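PDB 6HNU: aromatic amino acid aminotransferase I, which probably catalyses transfer of the amino group from aromatic L-amino acids to 2-oxoglutarate, giving aromatic oxo-acids and L-glutamate with pyridoxal 5'-phosphate as cofactor. Local coordinates for residues B[414-419]-B[458-463]; B[401-406]-B[486-491]; B[422-427]-B[479-484]; B[163-168]-B[437-442]. All coordinates share one frame; numbering follows the deposited sequence.

Contacts 1, 2 and 3 form one continuous patch. Contacts 1 and 3 share helix 413-426, and contacts 2 and 3 share helix 471-489. The centre of contact 1 lies about 11 Å from that of contact 2 and about 13 Å from that of contact 3. A hydrogen bond of 2.8 Å from Gln423 NE2 to Glu488 OE2 joins contacts 2 and 3. Contact 4 is the one at the active site. It holds Phe166, which touches both pyridoxal-5'-phosphate and bound phenylalanine. Its centre is about 16 Å from that of contact 1, which it touches through the rings of Tyr164 and Phe461. The centres of contacts 2 and 3 are about 28 and 26 Å away.

Contact 1 (B[414-419]-B[458-463]); sequences LKVEAA and THIFFR
Ile460 points its CD1 methyl into the backbone of the helix at Glu417. CD1 lies 3.6 Å from Glu417 CA and touches Val416 CG1 at 3.9 Å. The Val416 and Ile460 side chains cross at about a right angle. Ile460 has CG1 between its backbone N and carbonyl carbon (chi1 57°), which sends CD1 to the helix. Two residues further along the strand, Phe462 meets the same Glu417. Its ring presents an edge: CZ lies 3.4 Å from Glu417 O, near the ring plane, and 3.9 Å from Glu417 CG. The Glu417 carboxylate is turned 71° from that ring. The extended Glu417 chain carries its acid group past the ring to the strand backbone. There a water gives a hydrogen bond of 2.6 Å to Glu417 OE2 and accepts one of 2.9 Å from Phe461 N. Glu417 OE1 is held by Ser435 OG. Both oxygens of this buried acid thus have partners. The helix segment 414-419 runs at 32° to strand 459-463, with axes 8.7 Å apart. The strand is an inner one of an antiparallel sheet, between strands 393-399 and 429-433. Phe462 also meets Phe481 of helix 471-489 edge-to-face.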
# COMPACT_ATOMS: atom_id res chain seq x y z
N LEU B 414 29.83 4.93 -23.37
CA LEU B 414 29.24 3.83 -22.57
C LEU B 414 30.22 2.65 -22.52
O LEU B 414 30.26 1.97 -21.51
CB LEU B 414 27.86 3.45 -23.14
CG LEU B 414 26.81 4.57 -23.18
CD1 LEU B 414 25.46 4.02 -23.62
CD2 LEU B 414 26.69 5.27 -21.84
N LYS B 415 31.09 2.46 -23.52
CA LYS B 415 32.16 1.43 -23.46
C LYS B 415 33.25 1.85 -22.47
O LYS B 415 33.79 0.97 -21.77
CB LYS B 415 32.69 1.18 -24.86
CG LYS B 415 31.75 0.32 -25.69
CD LYS B 415 32.36 -0.08 -26.99
CE LYS B 415 31.44 -0.95 -27.81
NZ LYS B 415 31.79 -0.83 -29.24
N VAL B 416 33.54 3.16 -22.38
CA VAL B 416 34.45 3.68 -21.33
C VAL B 416 33.81 3.48 -19.96
O VAL B 416 34.47 3.00 -19.07
CB VAL B 416 34.83 5.15 -21.60
CG1 VAL B 416 35.67 5.69 -20.46
CG2 VAL B 416 35.57 5.31 -22.92
N GLU B 417 32.54 3.84 -19.82
CA GLU B 417 31.78 3.62 -18.55
C GLU B 417 31.88 2.15 -18.14
O GLU B 417 32.20 1.89 -16.98
CB GLU B 417 30.32 4.01 -18.72
CG GLU B 417 29.51 4.01 -17.43
CD GLU B 417 28.04 4.29 -17.70
OE1 GLU B 417 27.44 3.51 -18.47
OE2 GLU B 417 27.49 5.29 -17.14
N ALA B 418 31.61 1.21 -19.06
CA ALA B 418 31.66 -0.26 -18.79
C ALA B 418 33.08 -0.66 -18.35
O ALA B 418 33.20 -1.39 -17.36
CB ALA B 418 31.22 -1.03 -20.01
N ALA B 419 34.10 -0.15 -19.04
CA ALA B 419 35.53 -0.43 -18.73
C ALA B 419 35.84 0.05 -17.32
O ALA B 419 36.48 -0.68 -16.55
CB ALA B 419 36.45 0.20 -19.74
N THR B 458 30.62 13.36 -24.36
CA THR B 458 31.84 12.58 -24.04
C THR B 458 31.96 12.40 -22.53
O THR B 458 32.87 11.72 -22.11
CB THR B 458 33.10 13.29 -24.55
OG1 THR B 458 33.19 14.55 -23.87
CG2 THR B 458 33.09 13.50 -26.05
N HIS B 459 31.09 13.01 -21.73
CA HIS B 459 31.23 12.88 -20.26
C HIS B 459 30.28 11.78 -19.78
O HIS B 459 29.16 11.69 -20.31
CB HIS B 459 31.02 14.21 -19.53
CG HIS B 459 32.11 15.19 -19.79
ND1 HIS B 459 32.05 16.07 -20.86
CD2 HIS B 459 33.28 15.41 -19.16
CE1 HIS B 459 33.15 16.79 -20.88
NE2 HIS B 459 33.93 16.40 -19.85
N ILE B 460 30.76 11.01 -18.82
CA ILE B 460 30.05 9.87 -18.17
C ILE B 460 30.14 10.18 -16.68
O ILE B 460 30.90 11.13 -16.33
CB ILE B 460 30.71 8.52 -18.52
CG1 ILE B 460 32.19 8.46 -18.14
CG2 ILE B 460 30.49 8.24 -19.99
CD1 ILE B 460 32.80 7.09 -18.20
N PHE B 461 29.37 9.48 -15.87
CA PHE B 461 29.51 9.60 -14.41
C PHE B 461 29.14 8.30 -13.74
O PHE B 461 28.49 7.45 -14.35
CB PHE B 461 28.69 10.79 -13.91
CG PHE B 461 27.20 10.59 -13.87
CD1 PHE B 461 26.46 10.71 -15.02
CD2 PHE B 461 26.55 10.37 -12.65
CE1 PHE B 461 25.07 10.61 -15.00
CE2 PHE B 461 25.16 10.22 -12.63
CZ PHE B 461 24.43 10.36 -13.80
N PHE B 462 29.54 8.23 -12.47
CA PHE B 462 29.19 7.19 -11.51
C PHE B 462 28.52 7.84 -10.31
O PHE B 462 28.94 8.93 -9.89
CB PHE B 462 30.42 6.41 -11.07
CG PHE B 462 30.95 5.53 -12.17
CD1 PHE B 462 31.69 6.06 -13.20
CD2 PHE B 462 30.57 4.19 -12.24
CE1 PHE B 462 32.14 5.24 -14.23
CE2 PHE B 462 31.02 3.38 -13.27
CZ PHE B 462 31.80 3.92 -14.26
N ARG B 463 27.53 7.13 -9.80
CA ARG B 463 26.83 7.46 -8.53
C ARG B 463 27.39 6.60 -7.41
O ARG B 463 27.42 5.37 -7.52
CB ARG B 463 25.33 7.26 -8.64
CG ARG B 463 24.58 7.75 -7.41
CD ARG B 463 23.18 7.21 -7.33
NE ARG B 463 23.14 5.84 -6.88
CZ ARG B 463 22.06 5.13 -6.76
NH1 ARG B 463 20.88 5.67 -7.06
NH2 ARG B 463 22.16 3.88 -6.33
O HOH W 1 27.51 7.86 -17.44

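Contact 2 (B[401-406]-B[486-491]); sequences SKHPKY and RAEFGL
His403 opens a type I turn that ends at Tyr406, and its CA lies 4.9 Å from that of Phe489, where helix 471-489 finishes in a Schellman motif with Gly490 at positive phi. The His403 ring is gripped at both nitrogens. NE2 donates to Glu488 OE1 over 2.8 Å, nearly straight at 163°, within the ring plane and toward the anti lone pair of that oxygen. ND1 accepts from Lys405 N at 3.0 Å, again near the ring plane. Together these two bonds fix the rotation of the imidazole. The bend at chi2 (-61°) brings the Glu488 carboxylate back to the ring, and the two planes are nearly coplanar. Glu488 O and Pro404 CD sit over one face of the imidazole, and they touch each other at 3.2 Å. The edge of His403 meets the face of Phe489 in a T-shaped pair, centroids 5.2 Å apart and planes at 65°. One water links Lys402 O to Phe489 O, and another links Lys405 NZ to Glu488 OE1. The loop comes after strand 393-399 and before helix 413-426. That helix packs against both segments: Val416 touches His403, Ala419 touches Glu488 and Val420 touches Phe489.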
# COMPACT_ATOMS: atom_id res chain seq x y z
N SER B 401 36.25 10.75 -23.53
CA SER B 401 37.01 11.08 -24.77
C SER B 401 38.52 11.03 -24.49
O SER B 401 39.27 10.96 -25.47
CB SER B 401 36.55 12.39 -25.36
OG SER B 401 37.20 13.49 -24.76
N LYS B 402 38.96 10.96 -23.23
CA LYS B 402 40.39 10.91 -22.83
C LYS B 402 40.86 9.48 -22.55
O LYS B 402 42.04 9.28 -22.27
CB LYS B 402 40.62 11.81 -21.62
CG LYS B 402 40.47 13.27 -22.01
CD LYS B 402 40.84 14.29 -20.99
CE LYS B 402 41.10 15.61 -21.68
NZ LYS B 402 41.65 16.61 -20.73
N HIS B 403 39.95 8.50 -22.63
CA HIS B 403 40.29 7.09 -22.37
C HIS B 403 41.18 6.64 -23.53
O HIS B 403 40.87 6.97 -24.67
CB HIS B 403 39.05 6.19 -22.30
CG HIS B 403 39.37 4.84 -21.79
ND1 HIS B 403 40.04 3.91 -22.58
CD2 HIS B 403 39.17 4.26 -20.59
CE1 HIS B 403 40.19 2.79 -21.90
NE2 HIS B 403 39.68 2.98 -20.67
N PRO B 404 42.30 5.97 -23.27
CA PRO B 404 43.23 5.64 -24.36
C PRO B 404 42.68 4.66 -25.40
O PRO B 404 43.32 4.49 -26.44
CB PRO B 404 44.46 5.07 -23.63
CG PRO B 404 43.96 4.67 -22.27
CD PRO B 404 42.80 5.59 -21.95
N LYS B 405 41.53 4.03 -25.13
CA LYS B 405 40.88 3.11 -26.09
C LYS B 405 39.67 3.77 -26.72
O LYS B 405 38.85 3.04 -27.30
CB LYS B 405 40.49 1.80 -25.40
CG LYS B 405 41.63 1.09 -24.69
CD LYS B 405 41.22 -0.29 -24.22
CE LYS B 405 42.31 -1.03 -23.47
NZ LYS B 405 41.73 -2.21 -22.82
N TYR B 406 39.51 5.09 -26.62
CA TYR B 406 38.24 5.73 -27.05
C TYR B 406 37.99 5.47 -28.55
O TYR B 406 36.83 5.23 -28.95
CB TYR B 406 38.24 7.22 -26.74
CG TYR B 406 36.93 7.93 -26.96
CD1 TYR B 406 35.81 7.64 -26.19
CD2 TYR B 406 36.85 8.97 -27.88
CE1 TYR B 406 34.63 8.35 -26.37
CE2 TYR B 406 35.67 9.66 -28.08
CZ TYR B 406 34.55 9.35 -27.32
OH TYR B 406 33.40 10.06 -27.50
N ARG B 486 42.75 5.61 -12.69
CA ARG B 486 44.19 5.78 -13.08
C ARG B 486 44.60 4.62 -14.02
O ARG B 486 45.16 4.92 -15.10
CB ARG B 486 45.08 5.92 -11.84
CG ARG B 486 45.95 7.18 -11.83
CD ARG B 486 46.43 7.69 -10.47
NE ARG B 486 46.46 6.58 -9.54
CZ ARG B 486 45.80 6.52 -8.38
NH1 ARG B 486 45.09 7.56 -7.95
NH2 ARG B 486 45.90 5.42 -7.64
N ALA B 487 44.31 3.37 -13.67
CA ALA B 487 44.56 2.21 -14.56
C ALA B 487 43.87 2.41 -15.91
O ALA B 487 44.54 2.21 -16.94
CB ALA B 487 44.13 0.93 -13.91
N GLU B 488 42.59 2.76 -15.98
CA GLU B 488 41.87 2.78 -17.28
C GLU B 488 42.36 3.90 -18.18
O GLU B 488 42.35 3.71 -19.44
CB GLU B 488 40.35 2.86 -17.09
CG GLU B 488 39.76 1.52 -16.74
CD GLU B 488 39.96 0.43 -17.79
OE1 GLU B 488 39.77 0.72 -18.98
OE2 GLU B 488 40.22 -0.70 -17.39
N PHE B 489 42.75 5.05 -17.61
CA PHE B 489 43.06 6.28 -18.38
C PHE B 489 44.57 6.43 -18.59
O PHE B 489 44.97 7.45 -19.20
CB PHE B 489 42.44 7.48 -17.68
CG PHE B 489 40.96 7.61 -17.90
CD1 PHE B 489 40.06 6.92 -17.10
CD2 PHE B 489 40.46 8.41 -18.91
CE1 PHE B 489 38.69 7.05 -17.33
CE2 PHE B 489 39.11 8.55 -19.13
CZ PHE B 489 38.22 7.83 -18.36
N GLY B 490 45.34 5.44 -18.13
CA GLY B 490 46.82 5.37 -18.21
C GLY B 490 47.51 6.57 -17.58
O GLY B 490 48.27 7.25 -18.30
N LEU B 491 47.26 6.82 -16.29
CA LEU B 491 47.77 8.03 -15.57
C LEU B 491 48.70 7.61 -14.42
O LEU B 491 48.83 6.41 -14.19
CB LEU B 491 46.57 8.82 -15.04
CG LEU B 491 45.64 9.38 -16.11
CD1 LEU B 491 44.52 10.18 -15.47
CD2 LEU B 491 46.39 10.24 -17.11
O HOH W 2 43.76 9.51 -20.21
O HOH W 3 39.70 -0.97 -21.23

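Contact 3 (B[422-427]-B[479-484]); sequences EQAIKQ and EKFGKA
Two helices of the C-terminal part of the fold, 413-426 and 471-489, pack together here, with two alanines at the crossing and Gln427 beside them. The short segments cross at 132°, with axes 8.3 Å apart at closest approach. The backbones come nearest at Ala424 and Ala484; Ala484 CB lies 3.4 Å from Ala424 N, so the methyl rests directly on the backbone of the other helix. Ala424 CB in turn touches Phe481 CD1 at 4.0 Å. Gln423 lays its CG against Ala484, 3.5 Å from Ala484 O. Gln427 sits between Ala484 and the two lysines. Its CG touches Ala484 CB at 3.7 Å, and its OE1 meets Lys483 CD at 3.5 Å, the two side chains crossing at about a right angle. The extended Lys480 passes the backbone instead, with CD 3.1 Å from Gln427 O, while its amino end leads away. Both glutamines are bent at chi2, which brings their amides together one turn apart. Gln427 NE2 donates to Gln423 OE1 over 2.9 Å at 162°, in the carbonyl plane. The segments thus meet by methyl and methylene contacts. One turn further along the partner helix, Gln423 NE2 donates a hydrogen bond to Glu488 OE2, a polar tie.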
# COMPACT_ATOMS: atom_id res chain seq x y z
N GLU B 422 33.99 -2.17 -14.74
CA GLU B 422 34.67 -3.49 -14.61
C GLU B 422 35.98 -3.33 -13.81
O GLU B 422 36.24 -4.14 -12.89
CB GLU B 422 34.91 -4.09 -16.00
CG GLU B 422 33.63 -4.46 -16.76
CD GLU B 422 33.85 -4.77 -18.24
OE1 GLU B 422 35.03 -5.04 -18.61
OE2 GLU B 422 32.85 -4.76 -19.03
N GLN B 423 36.76 -2.29 -14.12
CA GLN B 423 38.07 -2.03 -13.45
C GLN B 423 37.84 -1.74 -11.95
O GLN B 423 38.53 -2.34 -11.13
CB GLN B 423 38.83 -0.91 -14.16
CG GLN B 423 40.21 -0.66 -13.55
CD GLN B 423 41.22 -1.72 -13.90
OE1 GLN B 423 41.91 -2.26 -13.04
NE2 GLN B 423 41.33 -2.04 -15.18
N ALA B 424 36.91 -0.85 -11.62
CA ALA B 424 36.49 -0.56 -10.23
C ALA B 424 36.22 -1.87 -9.49
O ALA B 424 36.79 -2.05 -8.39
CB ALA B 424 35.24 0.32 -10.23
N ILE B 425 35.39 -2.74 -10.07
CA ILE B 425 35.01 -4.02 -9.42
C ILE B 425 36.28 -4.85 -9.22
O ILE B 425 36.49 -5.37 -8.12
CB ILE B 425 33.93 -4.77 -10.22
CG1 ILE B 425 32.55 -4.12 -10.05
CG2 ILE B 425 33.87 -6.23 -9.80
CD1 ILE B 425 31.65 -4.27 -11.23
N LYS B 426 37.13 -4.93 -10.24
CA LYS B 426 38.42 -5.66 -10.13
C LYS B 426 39.28 -5.03 -9.00
O LYS B 426 39.96 -5.76 -8.31
CB LYS B 426 39.12 -5.66 -11.49
CG LYS B 426 40.42 -6.45 -11.55
CD LYS B 426 41.22 -6.21 -12.81
CE LYS B 426 42.58 -6.88 -12.79
NZ LYS B 426 43.59 -6.02 -13.43
N GLN B 427 39.26 -3.71 -8.82
CA GLN B 427 40.03 -3.03 -7.74
C GLN B 427 39.34 -3.20 -6.37
O GLN B 427 39.95 -2.77 -5.39
CB GLN B 427 40.20 -1.54 -8.05
CG GLN B 427 41.05 -1.24 -9.29
CD GLN B 427 42.47 -1.73 -9.23
OE1 GLN B 427 43.10 -1.76 -8.17
NE2 GLN B 427 43.01 -2.10 -10.38
N GLU B 479 39.54 5.22 -2.71
CA GLU B 479 40.97 5.05 -3.08
C GLU B 479 41.02 3.99 -4.19
O GLU B 479 41.63 4.26 -5.21
CB GLU B 479 41.84 4.68 -1.87
CG GLU B 479 43.25 4.27 -2.27
CD GLU B 479 44.29 4.37 -1.16
OE1 GLU B 479 44.03 3.84 -0.06
OE2 GLU B 479 45.35 4.98 -1.42
N LYS B 480 40.34 2.87 -4.00
CA LYS B 480 40.27 1.79 -5.01
C LYS B 480 39.66 2.34 -6.30
O LYS B 480 40.12 1.92 -7.38
CB LYS B 480 39.60 0.54 -4.43
CG LYS B 480 40.41 -0.17 -3.37
CD LYS B 480 39.72 -1.34 -2.70
CE LYS B 480 40.67 -2.06 -1.75
NZ LYS B 480 39.95 -2.98 -0.83
N PHE B 481 38.72 3.30 -6.23
CA PHE B 481 38.04 3.86 -7.42
C PHE B 481 39.02 4.77 -8.16
O PHE B 481 39.08 4.74 -9.40
CB PHE B 481 36.77 4.63 -7.06
CG PHE B 481 35.98 5.06 -8.27
CD1 PHE B 481 35.25 4.13 -9.01
CD2 PHE B 481 36.01 6.36 -8.72
CE1 PHE B 481 34.54 4.52 -10.13
CE2 PHE B 481 35.32 6.74 -9.85
CZ PHE B 481 34.58 5.82 -10.55
N GLY B 482 39.76 5.58 -7.41
CA GLY B 482 40.84 6.42 -7.97
C GLY B 482 41.83 5.56 -8.75
O GLY B 482 42.17 5.96 -9.88
N LYS B 483 42.26 4.43 -8.19
CA LYS B 483 43.21 3.48 -8.84
C LYS B 483 42.61 2.98 -10.16
O LYS B 483 43.35 2.87 -11.16
CB LYS B 483 43.40 2.18 -8.05
CG LYS B 483 44.33 2.21 -6.86
CD LYS B 483 44.83 0.81 -6.53
CE LYS B 483 44.71 0.45 -5.07
NZ LYS B 483 45.75 1.13 -4.24
N ALA B 484 41.32 2.62 -10.13
CA ALA B 484 40.61 2.05 -11.29
C ALA B 484 40.58 3.10 -12.40
O ALA B 484 40.88 2.74 -13.58
CB ALA B 484 39.24 1.57 -10.86

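Contact 4 (B[163-168]-B[437-442]); sequences EYTFSS and FKAEGQ. With PLP (pyridoxal-5'-phosphate), chain I; PHE (phenylalanine), chain J.
Two backbone hydrogen bonds tie Glu163 to Ala439 and Thr165 to Phe437. Ala439 N donates to Glu163 O over 2.9 Å at 170°, and Thr165 N donates to Phe437 O over 3.0 Å at 161°. Between them Tyr164 and Lys438 form a non-hydrogen-bonded antiparallel pair, their CA atoms 4.5 Å apart in a single bridge. The Lys438 chain turns back on itself through bends at chi2, chi3 and chi4. Its NZ thereby reaches Ala439 O at 3.1 Å and makes a salt bridge of 3.5 Å with Glu440 OE2. A water joins Lys438 NZ to Glu163 OE2, and Glu163 OE1 accepts a hydrogen bond from the backbone N of Met185. On the way Lys438 CD passes over one face of Tyr164 in a CH-pi contact, 4.1 Å from the ring centroid and 28° off the normal. Phe437 turns its ring edge to Thr165 O, which lies in the ring plane. Phe166 sits at the N-cap position of helix 167-175. One face of its ring lies against the cofactor: CD2 is 3.3 Å from C2 of pyridoxal-5'-phosphate. CZ is also near the amino nitrogen of the bound phenylalanine. Segment 163-168 follows strand 158-162 of the large mixed sheet. Segment 437-442 belongs to the loop between strands 429-433 and 459-465 of the smaller antiparallel sheet. Leu170 of helix 167-175 packs on Thr165 and Ala439, and Leu28 of the second subunit packs on Phe437.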
# COMPACT_ATOMS: atom_id res chain seq x y z
N GLU B 163 16.60 14.23 -16.79
CA GLU B 163 17.13 13.33 -17.85
C GLU B 163 17.90 12.17 -17.22
O GLU B 163 18.00 11.16 -17.89
CB GLU B 163 17.99 14.05 -18.89
CG GLU B 163 19.36 14.43 -18.38
CD GLU B 163 20.26 15.08 -19.42
OE1 GLU B 163 20.73 16.19 -19.16
OE2 GLU B 163 20.51 14.48 -20.45
N TYR B 164 18.40 12.30 -15.99
CA TYR B 164 18.85 11.19 -15.13
C TYR B 164 17.99 11.19 -13.88
O TYR B 164 17.90 12.24 -13.23
CB TYR B 164 20.31 11.27 -14.70
CG TYR B 164 21.25 11.28 -15.87
CD1 TYR B 164 21.56 12.47 -16.51
CD2 TYR B 164 21.73 10.11 -16.40
CE1 TYR B 164 22.36 12.50 -17.64
CE2 TYR B 164 22.59 10.12 -17.49
CZ TYR B 164 22.90 11.31 -18.12
OH TYR B 164 23.70 11.36 -19.23
N THR B 165 17.30 10.09 -13.62
CA THR B 165 16.33 10.07 -12.49
C THR B 165 16.18 8.66 -11.93
O THR B 165 16.93 7.74 -12.34
CB THR B 165 15.01 10.70 -12.95
OG1 THR B 165 14.25 10.95 -11.76
CG2 THR B 165 14.26 9.86 -13.96
N PHE B 166 15.21 8.47 -11.04
CA PHE B 166 15.00 7.25 -10.23
C PHE B 166 14.41 6.14 -11.10
O PHE B 166 13.38 6.39 -11.72
CB PHE B 166 14.09 7.67 -9.07
CG PHE B 166 13.82 6.62 -8.04
CD1 PHE B 166 14.78 5.67 -7.71
CD2 PHE B 166 12.60 6.62 -7.36
CE1 PHE B 166 14.54 4.75 -6.71
CE2 PHE B 166 12.34 5.67 -6.39
CZ PHE B 166 13.32 4.75 -6.05
N SER B 167 15.06 4.99 -11.22
CA SER B 167 14.61 3.89 -12.11
C SER B 167 13.18 3.43 -11.78
O SER B 167 12.41 3.24 -12.72
CB SER B 167 15.59 2.75 -12.10
OG SER B 167 16.83 3.19 -12.66
N SER B 168 12.83 3.32 -10.49
CA SER B 168 11.50 2.89 -10.01
C SER B 168 10.43 3.85 -10.51
O SER B 168 9.35 3.37 -10.86
CB SER B 168 11.44 2.74 -8.51
OG SER B 168 12.39 1.78 -8.09
N PHE B 437 20.63 5.36 -15.26
CA PHE B 437 19.57 6.26 -14.73
C PHE B 437 19.02 7.13 -15.85
O PHE B 437 18.18 8.01 -15.59
CB PHE B 437 20.07 7.12 -13.59
CG PHE B 437 20.66 6.35 -12.46
CD1 PHE B 437 22.00 6.01 -12.42
CD2 PHE B 437 19.86 5.96 -11.40
CE1 PHE B 437 22.53 5.35 -11.32
CE2 PHE B 437 20.39 5.32 -10.30
CZ PHE B 437 21.72 4.96 -10.28
N LYS B 438 19.50 6.94 -17.07
CA LYS B 438 19.06 7.82 -18.17
C LYS B 438 17.57 7.59 -18.47
O LYS B 438 17.24 6.45 -18.72
CB LYS B 438 19.90 7.54 -19.43
CG LYS B 438 19.61 8.49 -20.58
CD LYS B 438 20.22 9.86 -20.38
CE LYS B 438 19.31 11.00 -20.75
NZ LYS B 438 18.63 10.78 -22.05
N ALA B 439 16.77 8.64 -18.59
CA ALA B 439 15.34 8.56 -18.92
C ALA B 439 15.21 8.71 -20.43
O ALA B 439 15.91 9.58 -21.01
CB ALA B 439 14.54 9.62 -18.20
N GLU B 440 14.34 7.94 -21.04
CA GLU B 440 14.03 8.05 -22.49
C GLU B 440 12.52 8.12 -22.69
O GLU B 440 11.81 7.49 -21.96
CB GLU B 440 14.66 6.87 -23.24
CG GLU B 440 16.16 6.85 -23.12
CD GLU B 440 16.92 7.96 -23.84
OE1 GLU B 440 16.31 8.97 -24.29
OE2 GLU B 440 18.16 7.82 -23.93
N GLY B 441 12.08 8.91 -23.66
CA GLY B 441 10.66 9.00 -23.99
C GLY B 441 10.41 10.02 -25.06
O GLY B 441 11.20 10.97 -25.24
N GLN B 442 9.30 9.84 -25.75
CA GLN B 442 8.84 10.77 -26.79
C GLN B 442 7.37 11.02 -26.51
O GLN B 442 6.65 10.08 -26.15
CB GLN B 442 9.02 10.17 -28.19
CG GLN B 442 10.46 10.06 -28.68
CD GLN B 442 10.45 9.32 -30.00
OE1 GLN B 442 10.37 8.10 -30.04
NE2 GLN B 442 10.48 10.07 -31.08
N1 PLP I . 11.51 8.53 -4.49
C2 PLP I . 12.81 8.63 -4.76
C2A PLP I . 13.25 9.61 -5.79
C3 PLP I . 13.75 7.83 -4.11
O3 PLP I . 15.06 7.93 -4.48
C4 PLP I . 13.30 6.89 -3.16
C4A PLP I . 14.27 6.02 -2.49
C5 PLP I . 11.93 6.82 -2.86
C6 PLP I . 11.08 7.64 -3.56
C5A PLP I . 11.38 5.79 -1.91
O4P PLP I . 10.44 6.40 -0.98
P PLP I . 9.60 5.60 0.04
O1P PLP I . 8.95 6.72 0.82
O2P PLP I . 10.59 4.73 0.87
O3P PLP I . 8.61 4.74 -0.74
N PHE J . 15.13 5.21 -3.25
CA PHE J . 15.64 3.87 -2.84
C PHE J . 16.67 3.41 -3.88
O PHE J . 17.69 4.09 -4.06
CB PHE J . 14.46 2.91 -2.63
CG PHE J . 14.82 1.44 -2.68
CD1 PHE J . 15.94 0.96 -2.03
CD2 PHE J . 14.01 0.55 -3.38
CE1 PHE J . 16.26 -0.39 -2.09
CE2 PHE J . 14.34 -0.80 -3.44
CZ PHE J . 15.45 -1.27 -2.79
OXT PHE J . 16.50 2.38 -4.55
O HOH W 4 18.47 13.84 -22.33